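Local coordinates for maintenance of ploidy protein MOB1 (Saccharomyces cerevisiae, PDB 2HJN) that binds and activates the DBF2 protein kinase as its regulatory subunit, a step of the mitotic exit network that controls release of the phosphatase CDC14 from the nucleus, at residues A[150-155]-A[160-165]; A[67-72]-A[76-81]; A[114-119]-A[127-132]. All coordinates share one frame; numbering follows the deposited sequence.

Contact 1: residues A[150-155]-A[160-165]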
ATOM      1  N   GLU A 150     -10.345 -25.967  -5.608  1.00 23.18           N
ATOM      2  CA  GLU A 150     -11.657 -26.360  -5.044  1.00 25.17           C
ATOM      3  C   GLU A 150     -11.656 -27.552  -4.052  1.00 25.34           C
ATOM      4  O   GLU A 150     -12.506 -27.632  -3.141  1.00 25.08           O
ATOM      5  CB  GLU A 150     -12.647 -26.614  -6.208  1.00 26.52           C
ATOM      6  CG  GLU A 150     -14.052 -26.950  -5.787  1.00 31.42           C
ATOM      7  CD  GLU A 150     -14.817 -25.753  -5.289  1.00 37.03           C
ATOM      8  OE1 GLU A 150     -15.626 -25.906  -4.341  1.00 40.49           O
ATOM      9  OE2 GLU A 150     -14.629 -24.666  -5.851  1.00 40.12           O
ATOM     10  N   SER A 151     -10.680 -28.440  -4.197  1.00 24.35           N
ATOM     11  CA  SER A 151     -10.530 -29.579  -3.276  1.00 25.31           C
ATOM     12  C   SER A 151      -9.888 -29.198  -1.925  1.00 25.50           C
ATOM     13  O   SER A 151      -9.801 -30.037  -1.006  1.00 24.84           O
ATOM     14  CB  SER A 151      -9.688 -30.690  -3.938  1.00 25.66           C
ATOM     15  OG  SER A 151      -8.281 -30.408  -3.879  1.00 25.90           O
ATOM     16  N   LEU A 152      -9.390 -27.954  -1.823  1.00 24.23           N
ATOM     17  CA  LEU A 152      -8.746 -27.505  -0.602  1.00 24.19           C
ATOM     18  C   LEU A 152      -9.616 -26.444   0.032  1.00 24.93           C
ATOM     19  O   LEU A 152     -10.000 -26.565   1.192  1.00 24.59           O
ATOM     20  CB  LEU A 152      -7.313 -27.003  -0.876  1.00 24.37           C
ATOM     21  CG  LEU A 152      -6.272 -28.022  -1.383  1.00 24.59           C
ATOM     22  CD1 LEU A 152      -4.929 -27.342  -1.654  1.00 23.54           C
ATOM     23  CD2 LEU A 152      -6.066 -29.296  -0.473  1.00 22.76           C
ATOM     24  N   PHE A 153      -9.956 -25.434  -0.777  1.00 24.62           N
ATOM     25  CA  PHE A 153     -10.744 -24.308  -0.388  1.00 25.51           C
ATOM     26  C   PHE A 153     -12.045 -24.342  -1.207  1.00 27.17           C
ATOM     27  O   PHE A 153     -12.079 -23.845  -2.336  1.00 26.87           O
ATOM     28  CB  PHE A 153      -9.945 -23.014  -0.654  1.00 24.31           C
ATOM     29  CG  PHE A 153      -8.867 -22.717   0.390  1.00 22.26           C
ATOM     30  CD1 PHE A 153      -7.606 -23.290   0.307  1.00 21.01           C
ATOM     31  CD2 PHE A 153      -9.117 -21.814   1.414  1.00 19.72           C
ATOM     32  CE1 PHE A 153      -6.584 -22.996   1.274  1.00 17.51           C
ATOM     33  CE2 PHE A 153      -8.126 -21.515   2.366  1.00 22.68           C
ATOM     34  CZ  PHE A 153      -6.856 -22.138   2.294  1.00 19.07           C
ATOM     35  N   PRO A 154     -13.099 -24.968  -0.667  1.00 29.05           N
ATOM     36  CA  PRO A 154     -14.331 -25.100  -1.454  1.00 32.02           C
ATOM     37  C   PRO A 154     -14.887 -23.725  -1.882  1.00 34.53           C
ATOM     38  O   PRO A 154     -15.002 -22.812  -1.054  1.00 35.97           O
ATOM     39  CB  PRO A 154     -15.287 -25.845  -0.512  1.00 32.28           C
ATOM     40  CG  PRO A 154     -14.631 -25.814   0.840  1.00 30.15           C
ATOM     41  CD  PRO A 154     -13.200 -25.596   0.654  1.00 29.42           C
ATOM     42  N   SER A 155     -15.160 -23.561  -3.168  1.00 37.03           N
ATOM     43  CA  SER A 155     -15.590 -22.267  -3.694  1.00 39.93           C
ATOM     44  C   SER A 155     -17.114 -22.175  -3.845  1.00 41.25           C
ATOM     45  O   SER A 155     -17.632 -21.269  -4.513  1.00 41.59           O
ATOM     46  CB  SER A 155     -14.911 -21.979  -5.039  1.00 40.62           C
ATOM     47  OG  SER A 155     -15.587 -22.650  -6.099  1.00 41.84           O
ATOM     48  N   THR A 160     -17.129 -29.309   0.696  1.00 36.46           N
ATOM     49  CA  THR A 160     -16.584 -29.550   2.043  1.00 35.60           C
ATOM     50  C   THR A 160     -15.050 -29.323   2.119  1.00 34.07           C
ATOM     51  O   THR A 160     -14.373 -29.265   1.100  1.00 33.51           O
ATOM     52  CB  THR A 160     -16.903 -30.981   2.529  1.00 35.65           C
ATOM     53  OG1 THR A 160     -16.508 -31.896   1.510  1.00 37.46           O
ATOM     54  CG2 THR A 160     -18.420 -31.156   2.832  1.00 36.85           C
ATOM     55  N   PHE A 161     -14.524 -29.178   3.332  1.00 32.37           N
ATOM     56  CA  PHE A 161     -13.082 -29.061   3.539  1.00 30.91           C
ATOM     57  C   PHE A 161     -12.485 -30.472   3.664  1.00 30.73           C
ATOM     58  O   PHE A 161     -13.137 -31.364   4.257  1.00 30.85           O
ATOM     59  CB  PHE A 161     -12.804 -28.276   4.814  1.00 30.10           C
ATOM     60  CG  PHE A 161     -13.217 -26.843   4.748  1.00 29.52           C
ATOM     61  CD1 PHE A 161     -14.515 -26.460   5.108  1.00 29.03           C
ATOM     62  CD2 PHE A 161     -12.296 -25.861   4.384  1.00 28.14           C
ATOM     63  CE1 PHE A 161     -14.913 -25.123   5.058  1.00 27.17           C
ATOM     64  CE2 PHE A 161     -12.670 -24.511   4.340  1.00 27.52           C
ATOM     65  CZ  PHE A 161     -13.974 -24.140   4.665  1.00 28.85           C
ATOM     66  N   PRO A 162     -11.242 -30.681   3.167  1.00 29.87           N
ATOM     67  CA  PRO A 162     -10.645 -32.027   3.272  1.00 29.62           C
ATOM     68  C   PRO A 162     -10.266 -32.379   4.721  1.00 29.16           C
ATOM     69  O   PRO A 162     -10.095 -31.481   5.568  1.00 28.94           O
ATOM     70  CB  PRO A 162      -9.372 -31.921   2.426  1.00 28.75           C
ATOM     71  CG  PRO A 162      -8.990 -30.455   2.535  1.00 29.56           C
ATOM     72  CD  PRO A 162     -10.326 -29.719   2.523  1.00 29.73           C
ATOM     73  N   GLU A 163     -10.093 -33.664   5.005  1.00 28.86           N
ATOM     74  CA  GLU A 163      -9.619 -34.054   6.323  1.00 29.79           C
ATOM     75  C   GLU A 163      -8.212 -33.544   6.433  1.00 28.65           C
ATOM     76  O   GLU A 163      -7.464 -33.581   5.448  1.00 29.38           O
ATOM     77  CB  GLU A 163      -9.670 -35.591   6.545  1.00 30.28           C
ATOM     78  CG  GLU A 163     -11.094 -36.122   6.790  1.00 31.65           C
ATOM     79  CD  GLU A 163     -11.138 -37.598   7.234  1.00 32.55           C
ATOM     80  OE1 GLU A 163     -10.711 -37.878   8.396  1.00 32.99           O
ATOM     81  OE2 GLU A 163     -11.609 -38.442   6.416  1.00 28.81           O
ATOM     82  N   GLY A 164      -7.866 -33.080   7.634  1.00 28.39           N
ATOM     83  CA  GLY A 164      -6.547 -32.529   7.954  1.00 27.82           C
ATOM     84  C   GLY A 164      -6.359 -31.079   7.495  1.00 26.82           C
ATOM     85  O   GLY A 164      -5.246 -30.555   7.533  1.00 26.85           O
ATOM     86  N   PHE A 165      -7.436 -30.449   7.041  1.00 25.24           N
ATOM     87  CA  PHE A 165      -7.380 -29.077   6.505  1.00 23.87           C
ATOM     88  C   PHE A 165      -6.465 -28.164   7.313  1.00 23.79           C
ATOM     89  O   PHE A 165      -5.576 -27.571   6.754  1.00 23.82           O
ATOM     90  CB  PHE A 165      -8.776 -28.473   6.383  1.00 22.90           C
ATOM     91  CG  PHE A 165      -8.801 -27.047   5.824  1.00 22.05           C
ATOM     92  CD1 PHE A 165      -8.482 -26.784   4.473  1.00 19.16           C
ATOM     93  CD2 PHE A 165      -9.190 -25.992   6.636  1.00 19.51           C
ATOM     94  CE1 PHE A 165      -8.521 -25.487   3.961  1.00 19.91           C
ATOM     95  CE2 PHE A 165      -9.241 -24.680   6.128  1.00 20.18           C
ATOM     96  CZ  PHE A 165      -8.915 -24.431   4.806  1.00 18.44           C
TER
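Pro154 sets the CG-CD edge of its ring over one face of Phe161, crossing it at about a right angle, with CG 4.0 Å from the centroid of the Phe161 ring and 2° off the ring normal, a CH-pi contact. The same CG stands 3.5 Å from Thr160 O, and CD leans on the ring at Phe161 CD2. A second aromatic contact is T-shaped: Phe165 turns its CE1-CZ edge to the face of Phe153, the centroids 5.3 Å apart and the planes at 75°. Phe165 can reach across because its CG is anti to the backbone N (chi1 -180°). Where these groups converge, Leu152 O is 3.3 Å from Phe165 CE1 and 3.4 Å from Pro162 CD. Further out, a type II turn from Pro162 to Phe165, with Gly164 at the N-cap of helix 165-187, leads the chain into the helix and probably helps to place Phe165. Val169 and Ile173 of that helix and Ala80 of helix 75-97 pack on Phe153. The two arms of the loop between helices 132-147 and 165-187 thus meet without a hydrogen bond; cohesion rests on apolar, CH-pi and edge-to-face aromatic contacts, and Leu152 O is buried with no polar partner.

Contact 2: residues A[67-72]-A[76-81]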
ATOM      1  N   VAL A  67     -10.289 -12.368  16.665  1.00 30.74           N
ATOM      2  CA  VAL A  67      -9.491 -13.622  16.768  1.00 30.07           C
ATOM      3  C   VAL A  67     -10.264 -14.919  17.185  1.00 30.26           C
ATOM      4  O   VAL A  67     -10.224 -15.978  16.492  1.00 29.28           O
ATOM      5  CB  VAL A  67      -8.191 -13.396  17.624  1.00 30.30           C
ATOM      6  CG1 VAL A  67      -7.464 -14.626  17.821  1.00 29.46           C
ATOM      7  CG2 VAL A  67      -7.238 -12.439  16.930  1.00 30.40           C
ATOM      8  N   LYS A  68     -10.977 -14.843  18.313  1.00 30.19           N
ATOM      9  CA  LYS A  68     -11.825 -15.966  18.771  1.00 28.90           C
ATOM     10  C   LYS A  68     -12.877 -16.405  17.730  1.00 27.79           C
ATOM     11  O   LYS A  68     -13.502 -15.591  17.050  1.00 26.67           O
ATOM     12  CB  LYS A  68     -12.556 -15.578  20.065  1.00 28.93           C
ATOM     13  CG  LYS A  68     -11.752 -15.798  21.306  1.00 31.81           C
ATOM     14  CD  LYS A  68     -12.491 -15.216  22.507  1.00 39.71           C
ATOM     15  CE  LYS A  68     -11.894 -15.713  23.827  1.00 42.22           C
ATOM     16  NZ  LYS A  68     -12.142 -14.727  24.937  1.00 44.69           N
ATOM     17  N   LEU A  69     -13.069 -17.703  17.626  1.00 27.55           N
ATOM     18  CA  LEU A  69     -14.147 -18.262  16.818  1.00 27.83           C
ATOM     19  C   LEU A  69     -15.508 -17.853  17.396  1.00 28.09           C
ATOM     20  O   LEU A  69     -15.803 -18.200  18.545  1.00 29.32           O
ATOM     21  CB  LEU A  69     -13.995 -19.807  16.798  1.00 28.16           C
ATOM     22  CG  LEU A  69     -15.003 -20.617  15.980  1.00 27.26           C
ATOM     23  CD1 LEU A  69     -14.927 -20.162  14.504  1.00 26.64           C
ATOM     24  CD2 LEU A  69     -14.661 -22.104  16.137  1.00 27.95           C
ATOM     25  N   PRO A  70     -16.347 -17.129  16.619  1.00 28.24           N
ATOM     26  CA  PRO A  70     -17.692 -16.784  17.127  1.00 28.41           C
ATOM     27  C   PRO A  70     -18.585 -18.003  17.284  1.00 28.78           C
ATOM     28  O   PRO A  70     -18.477 -18.962  16.511  1.00 27.80           O
ATOM     29  CB  PRO A  70     -18.263 -15.855  16.039  1.00 29.02           C
ATOM     30  CG  PRO A  70     -17.051 -15.435  15.193  1.00 28.74           C
ATOM     31  CD  PRO A  70     -16.121 -16.589  15.266  1.00 27.50           C
ATOM     32  N   ARG A  71     -19.468 -17.962  18.279  1.00 29.00           N
ATOM     33  CA  ARG A  71     -20.280 -19.114  18.657  1.00 30.48           C
ATOM     34  C   ARG A  71     -21.179 -19.504  17.497  1.00 30.74           C
ATOM     35  O   ARG A  71     -21.708 -18.628  16.806  1.00 31.18           O
ATOM     36  CB  ARG A  71     -21.143 -18.744  19.872  1.00 30.12           C
ATOM     37  CG  ARG A  71     -21.196 -19.817  20.943  1.00 32.04           C
ATOM     38  CD  ARG A  71     -21.789 -19.241  22.238  1.00 32.11           C
ATOM     39  NE  ARG A  71     -21.551 -20.111  23.379  1.00 34.87           N
ATOM     40  CZ  ARG A  71     -20.393 -20.302  23.998  1.00 36.94           C
ATOM     41  NH1 ARG A  71     -19.279 -19.717  23.575  1.00 43.02           N
ATOM     42  NH2 ARG A  71     -20.335 -21.122  25.029  1.00 38.95           N
ATOM     43  N   GLY A  72     -21.335 -20.807  17.282  1.00 31.94           N
ATOM     44  CA  GLY A  72     -22.117 -21.344  16.160  1.00 32.21           C
ATOM     45  C   GLY A  72     -21.369 -21.362  14.815  1.00 33.41           C
ATOM     46  O   GLY A  72     -21.914 -21.830  13.792  1.00 31.90           O
ATOM     47  N   ASN A  76     -12.868 -24.312  10.443  1.00 28.67           N
ATOM     48  CA  ASN A  76     -12.310 -24.323   9.064  1.00 28.26           C
ATOM     49  C   ASN A  76     -12.668 -23.092   8.246  1.00 27.33           C
ATOM     50  O   ASN A  76     -11.801 -22.540   7.544  1.00 26.55           O
ATOM     51  CB  ASN A  76     -12.782 -25.559   8.295  1.00 28.06           C
ATOM     52  CG  ASN A  76     -12.120 -26.830   8.773  1.00 30.34           C
ATOM     53  OD1 ASN A  76     -11.152 -26.801   9.548  1.00 31.43           O
ATOM     54  ND2 ASN A  76     -12.647 -27.974   8.317  1.00 33.63           N
ATOM     55  N   GLU A  77     -13.946 -22.673   8.301  1.00 26.54           N
ATOM     56  CA  GLU A  77     -14.356 -21.487   7.575  1.00 26.55           C
ATOM     57  C   GLU A  77     -13.692 -20.212   8.090  1.00 25.39           C
ATOM     58  O   GLU A  77     -13.202 -19.395   7.298  1.00 24.20           O
ATOM     59  CB  GLU A  77     -15.867 -21.316   7.552  1.00 28.09           C
ATOM     60  CG  GLU A  77     -16.414 -21.446   6.174  1.00 32.09           C
ATOM     61  CD  GLU A  77     -17.917 -21.375   6.137  1.00 39.67           C
ATOM     62  OE1 GLU A  77     -18.478 -20.245   6.233  1.00 37.89           O
ATOM     63  OE2 GLU A  77     -18.526 -22.471   6.003  1.00 45.35           O
ATOM     64  N   TRP A  78     -13.721 -20.062   9.413  1.00 23.09           N
ATOM     65  CA  TRP A  78     -13.087 -18.970  10.130  1.00 22.55           C
ATOM     66  C   TRP A  78     -11.582 -18.907   9.781  1.00 21.78           C
ATOM     67  O   TRP A  78     -11.060 -17.846   9.410  1.00 21.50           O
ATOM     68  CB  TRP A  78     -13.319 -19.188  11.635  1.00 21.64           C
ATOM     69  CG  TRP A  78     -12.830 -18.096  12.547  1.00 21.24           C
ATOM     70  CD1 TRP A  78     -11.790 -18.169  13.416  1.00 17.60           C
ATOM     71  CD2 TRP A  78     -13.375 -16.777  12.671  1.00 20.39           C
ATOM     72  NE1 TRP A  78     -11.660 -16.979  14.091  1.00 21.27           N
ATOM     73  CE2 TRP A  78     -12.617 -16.108  13.656  1.00 20.35           C
ATOM     74  CE3 TRP A  78     -14.435 -16.105  12.053  1.00 20.57           C
ATOM     75  CZ2 TRP A  78     -12.872 -14.790  14.033  1.00 21.94           C
ATOM     76  CZ3 TRP A  78     -14.704 -14.791  12.432  1.00 20.90           C
ATOM     77  CH2 TRP A  78     -13.919 -14.147  13.402  1.00 21.43           C
ATOM     78  N   LEU A  79     -10.893 -20.040   9.853  1.00 20.89           N
ATOM     79  CA  LEU A  79      -9.468 -20.072   9.486  1.00 20.66           C
ATOM     80  C   LEU A  79      -9.200 -19.815   7.972  1.00 20.59           C
ATOM     81  O   LEU A  79      -8.273 -19.061   7.636  1.00 20.20           O
ATOM     82  CB  LEU A  79      -8.795 -21.340   9.986  1.00 21.50           C
ATOM     83  CG  LEU A  79      -8.887 -21.710  11.485  1.00 23.05           C
ATOM     84  CD1 LEU A  79      -7.732 -22.606  11.921  1.00 21.47           C
ATOM     85  CD2 LEU A  79      -9.073 -20.557  12.432  1.00 22.93           C
ATOM     86  N   ALA A  80     -10.051 -20.368   7.090  1.00 19.83           N
ATOM     87  CA  ALA A  80     -10.002 -20.082   5.645  1.00 19.19           C
ATOM     88  C   ALA A  80     -10.211 -18.576   5.327  1.00 19.10           C
ATOM     89  O   ALA A  80      -9.452 -17.987   4.553  1.00 19.64           O
ATOM     90  CB  ALA A  80     -11.012 -20.958   4.873  1.00 17.80           C
ATOM     91  N   VAL A  81     -11.247 -17.972   5.896  1.00 18.38           N
ATOM     92  CA  VAL A  81     -11.477 -16.515   5.771  1.00 19.29           C
ATOM     93  C   VAL A  81     -10.252 -15.701   6.162  1.00 19.63           C
ATOM     94  O   VAL A  81      -9.811 -14.859   5.383  1.00 20.51           O
ATOM     95  CB  VAL A  81     -12.721 -16.001   6.556  1.00 19.02           C
ATOM     96  CG1 VAL A  81     -12.768 -14.434   6.603  1.00 19.31           C
ATOM     97  CG2 VAL A  81     -13.990 -16.529   5.895  1.00 20.42           C
TER
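Trp78 reaches out from helix 75-97 into the 67-72 segment, which runs past its indole. At the root, CB meets Leu69 CD1 at 3.4 Å, and the same methyl continues to Trp78 CG at 3.5 Å. The two side chains run antiparallel, so that the CD1 methyl lies over the face at the root of the indole while Leu69 CA makes a CH-pi contact above the five-membered ring, 16° off its normal. The first torsion of Trp78 (chi1 -175°, CG anti to the backbone N) carries the ring outward from the helix. Along the pyrrole edge, NE1 donates to Val67 O at 3.0 Å with an N-H...O angle of 157°; the oxygen stays close to the indole plane, whereas the nitrogen stands above the plane of the Val67 carbonyl. The segment is an irregular connection leading into helix 75-97, one of the long helices of the Mob1/phocein fold, and this contact folds it back over the first turn of the helix, through Trp78. Further along the indole, CZ2 comes to 3.2 Å from Lys68 O. The six-membered ring takes Pro70 CD over its face in a second CH-pi contact, 3.5 Å from the centroid, on the side where Leu69 CA also lies, and Pro70 CG approaches CZ3 at 3.7 Å. With alanine in place of Trp78, Val67 O would probably lose its indole donor and a gap would be likely to open under Leu69 and Pro70. The rings of His82 and Phe211 also meet the indole, while Val67 packs its side chain on His207 and Leu210 of helix 198-214.

Contact 3: residues A[114-119]-A[127-132]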
ATOM      1  N   GLU A 114      21.554 -14.406   9.944  1.00 26.36           N
ATOM      2  CA  GLU A 114      21.411 -15.701  10.629  1.00 26.67           C
ATOM      3  C   GLU A 114      20.359 -16.644  10.031  1.00 25.38           C
ATOM      4  O   GLU A 114      20.364 -17.830  10.369  1.00 24.48           O
ATOM      5  CB  GLU A 114      21.155 -15.562  12.156  1.00 26.85           C
ATOM      6  CG  GLU A 114      22.034 -14.505  12.941  1.00 32.77           C
ATOM      7  CD  GLU A 114      23.501 -14.398  12.523  1.00 39.16           C
ATOM      8  OE1 GLU A 114      24.305 -15.282  12.889  1.00 44.45           O
ATOM      9  OE2 GLU A 114      23.880 -13.386  11.880  1.00 43.87           O
ATOM     10  N   TYR A 115      19.434 -16.119   9.218  1.00 22.75           N
ATOM     11  CA  TYR A 115      18.359 -16.929   8.648  1.00 23.10           C
ATOM     12  C   TYR A 115      18.258 -16.738   7.152  1.00 22.02           C
ATOM     13  O   TYR A 115      18.064 -15.618   6.698  1.00 20.06           O
ATOM     14  CB  TYR A 115      17.001 -16.560   9.260  1.00 25.01           C
ATOM     15  CG  TYR A 115      16.926 -16.864  10.732  1.00 27.73           C
ATOM     16  CD1 TYR A 115      17.416 -15.976  11.675  1.00 29.40           C
ATOM     17  CD2 TYR A 115      16.388 -18.068  11.179  1.00 30.56           C
ATOM     18  CE1 TYR A 115      17.374 -16.276  13.048  1.00 30.97           C
ATOM     19  CE2 TYR A 115      16.354 -18.384  12.541  1.00 30.56           C
ATOM     20  CZ  TYR A 115      16.831 -17.493  13.456  1.00 29.66           C
ATOM     21  OH  TYR A 115      16.760 -17.838  14.796  1.00 31.46           O
ATOM     22  N   GLU A 116      18.381 -17.831   6.407  1.00 20.41           N
ATOM     23  CA  GLU A 116      18.118 -17.844   4.954  1.00 20.28           C
ATOM     24  C   GLU A 116      16.957 -18.815   4.674  1.00 20.24           C
ATOM     25  O   GLU A 116      16.946 -19.941   5.221  1.00 21.16           O
ATOM     26  CB  GLU A 116      19.392 -18.199   4.149  1.00 19.39           C
ATOM     27  CG  GLU A 116      19.037 -18.358   2.688  1.00 21.82           C
ATOM     28  CD  GLU A 116      20.174 -18.466   1.717  1.00 24.85           C
ATOM     29  OE1 GLU A 116      21.340 -18.693   2.130  1.00 24.30           O
ATOM     30  OE2 GLU A 116      19.860 -18.362   0.500  1.00 26.40           O
ATOM     31  N   TYR A 117      15.965 -18.394   3.889  1.00 19.10           N
ATOM     32  CA  TYR A 117      14.845 -19.275   3.524  1.00 19.66           C
ATOM     33  C   TYR A 117      14.920 -19.732   2.088  1.00 19.40           C
ATOM     34  O   TYR A 117      15.224 -18.949   1.218  1.00 20.94           O
ATOM     35  CB  TYR A 117      13.474 -18.606   3.785  1.00 19.02           C
ATOM     36  CG  TYR A 117      13.357 -18.090   5.197  1.00 17.53           C
ATOM     37  CD1 TYR A 117      13.416 -16.740   5.467  1.00 21.04           C
ATOM     38  CD2 TYR A 117      13.230 -18.979   6.270  1.00 16.23           C
ATOM     39  CE1 TYR A 117      13.317 -16.278   6.815  1.00 19.51           C
ATOM     40  CE2 TYR A 117      13.104 -18.541   7.560  1.00 17.86           C
ATOM     41  CZ  TYR A 117      13.166 -17.206   7.835  1.00 18.37           C
ATOM     42  OH  TYR A 117      13.072 -16.781   9.142  1.00 22.07           O
ATOM     43  N   LEU A 118      14.616 -21.002   1.852  1.00 19.98           N
ATOM     44  CA  LEU A 118      14.858 -21.659   0.571  1.00 19.26           C
ATOM     45  C   LEU A 118      13.550 -22.084  -0.078  1.00 21.20           C
ATOM     46  O   LEU A 118      12.535 -22.251   0.625  1.00 21.46           O
ATOM     47  CB  LEU A 118      15.770 -22.893   0.781  1.00 18.62           C
ATOM     48  CG  LEU A 118      17.033 -22.778   1.609  1.00 18.57           C
ATOM     49  CD1 LEU A 118      17.684 -24.173   1.867  1.00 20.28           C
ATOM     50  CD2 LEU A 118      18.048 -21.861   0.989  1.00 20.02           C
ATOM     51  N   TRP A 119      13.550 -22.222  -1.415  1.00 21.38           N
ATOM     52  CA  TRP A 119      12.332 -22.629  -2.176  1.00 22.06           C
ATOM     53  C   TRP A 119      12.601 -23.874  -3.010  1.00 22.95           C
ATOM     54  O   TRP A 119      13.578 -23.924  -3.744  1.00 20.85           O
ATOM     55  CB  TRP A 119      11.849 -21.500  -3.131  1.00 21.39           C
ATOM     56  CG  TRP A 119      10.464 -21.721  -3.754  1.00 20.84           C
ATOM     57  CD1 TRP A 119      10.177 -22.049  -5.060  1.00 21.29           C
ATOM     58  CD2 TRP A 119       9.213 -21.684  -3.071  1.00 21.01           C
ATOM     59  NE1 TRP A 119       8.824 -22.177  -5.218  1.00 21.90           N
ATOM     60  CE2 TRP A 119       8.211 -21.978  -4.011  1.00 18.12           C
ATOM     61  CE3 TRP A 119       8.843 -21.417  -1.735  1.00 22.48           C
ATOM     62  CZ2 TRP A 119       6.858 -22.013  -3.672  1.00 19.71           C
ATOM     63  CZ3 TRP A 119       7.495 -21.459  -1.388  1.00 21.93           C
ATOM     64  CH2 TRP A 119       6.517 -21.754  -2.354  1.00 21.35           C
ATOM     65  N   PRO A 127      14.979 -27.734  -1.540  1.00 27.22           N
ATOM     66  CA  PRO A 127      14.885 -26.273  -1.715  1.00 25.47           C
ATOM     67  C   PRO A 127      16.249 -25.602  -1.901  1.00 24.45           C
ATOM     68  O   PRO A 127      17.258 -26.007  -1.330  1.00 24.37           O
ATOM     69  CB  PRO A 127      14.221 -25.799  -0.424  1.00 24.83           C
ATOM     70  CG  PRO A 127      14.681 -26.846   0.638  1.00 26.86           C
ATOM     71  CD  PRO A 127      14.584 -28.145  -0.165  1.00 27.59           C
ATOM     72  N   VAL A 128      16.254 -24.545  -2.698  1.00 23.59           N
ATOM     73  CA  VAL A 128      17.473 -23.819  -3.035  1.00 20.69           C
ATOM     74  C   VAL A 128      17.418 -22.311  -2.670  1.00 20.52           C
ATOM     75  O   VAL A 128      16.343 -21.736  -2.473  1.00 18.03           O
ATOM     76  CB  VAL A 128      17.773 -24.031  -4.558  1.00 20.59           C
ATOM     77  CG1 VAL A 128      17.968 -25.567  -4.872  1.00 21.28           C
ATOM     78  CG2 VAL A 128      16.662 -23.472  -5.432  1.00 20.81           C
ATOM     79  N   SER A 129      18.599 -21.705  -2.559  1.00 19.50           N
ATOM     80  CA  SER A 129      18.791 -20.265  -2.513  1.00 20.87           C
ATOM     81  C   SER A 129      18.268 -19.533  -3.802  1.00 21.24           C
ATOM     82  O   SER A 129      18.552 -19.937  -4.960  1.00 20.82           O
ATOM     83  CB  SER A 129      20.292 -19.999  -2.259  1.00 21.45           C
ATOM     84  OG  SER A 129      20.666 -18.649  -2.513  1.00 26.76           O
ATOM     85  N   VAL A 130      17.463 -18.485  -3.575  1.00 20.46           N
ATOM     86  CA  VAL A 130      16.881 -17.628  -4.615  1.00 20.01           C
ATOM     87  C   VAL A 130      16.833 -16.171  -4.102  1.00 17.91           C
ATOM     88  O   VAL A 130      16.948 -15.916  -2.901  1.00 18.44           O
ATOM     89  CB  VAL A 130      15.414 -18.103  -5.072  1.00 20.69           C
ATOM     90  CG1 VAL A 130      15.457 -19.450  -5.776  1.00 21.40           C
ATOM     91  CG2 VAL A 130      14.423 -18.160  -3.911  1.00 22.50           C
ATOM     92  N   SER A 131      16.694 -15.199  -5.004  1.00 16.45           N
ATOM     93  CA  SER A 131      16.709 -13.747  -4.594  1.00 14.51           C
ATOM     94  C   SER A 131      15.415 -13.508  -3.806  1.00 14.04           C
ATOM     95  O   SER A 131      14.491 -14.315  -3.938  1.00 14.19           O
ATOM     96  CB  SER A 131      16.792 -12.856  -5.828  1.00 14.49           C
ATOM     97  OG  SER A 131      15.560 -12.865  -6.551  1.00 14.13           O
ATOM     98  N   ALA A 132      15.316 -12.460  -2.989  1.00 13.51           N
ATOM     99  CA  ALA A 132      14.093 -12.273  -2.164  1.00 14.09           C
ATOM    100  C   ALA A 132      12.866 -12.086  -3.071  1.00 13.21           C
ATOM    101  O   ALA A 132      11.839 -12.689  -2.852  1.00 13.57           O
ATOM    102  CB  ALA A 132      14.235 -11.069  -1.220  1.00 13.39           C
TER
HETATM  103  O   HOH W   1      17.444 -17.815  -0.346  1.00 17.42           O
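Backbone hydrogen bonds join Trp119 and Val128 in both directions: Trp119 N donates to Val128 O at 3.0 Å, and Val128 N to Trp119 O at 2.9 Å, both nearly straight (165° and 170°). They make a single antiparallel bridge of the hydrogen-bonded kind, flanked by CA-H...O contacts from Leu118 CA to Val128 O and from Pro127 CA to Trp119 O. In apolar contact, Leu118 sets its CB against Pro127 CB at 3.5 Å, and Trp119 CB leans on Val130 CG2. With CG beside the backbone N (chi1 -48°), Leu118 CD2 makes van der Waals contact with the Ser129 backbone, 3.6 Å from Ser129 N. The bridge closes the loop that follows strand 115-117, paired antiparallel with strand 4-6, and brings the chain round to helix 132-147, with Ser131 as its N-cap. The bound zinc ion lies about 11 Å from the side chain of Val130. Polar side-chain contact centres on Glu116, whose extended chain brings OE2 to 3.1 Å from Ser129 OG, a weak bond at most. A water 2.6 Å from Glu116 OE2 also lies 2.9 Å from Tyr117 O and accepts from Val130 N; Glu116 OE1 faces Arg108 in a long, weak ion pair.

From the N terminus, contact 2 comes first, closing the short connection that leads from segment 67-72 into helix 75-97. Contact 3 follows, shutting the loop between strand 115-117 and helix 132-147, and contact 1 then closes the loop between helices 132-147 and 165-187. The three follow in series; none nests within or crosses another. Contacts 1 and 2 touch: Phe161 and Phe165 pack on Asn76, and Phe153 on Ala80, so the loop before helix 165-187 rests on the start of helix 75-97. Contact 3, its centre about 33 Å from that of contact 2, lies across the chain's centre from it, toward the zinc site. Helix 132-147 runs between contacts 3 and 1.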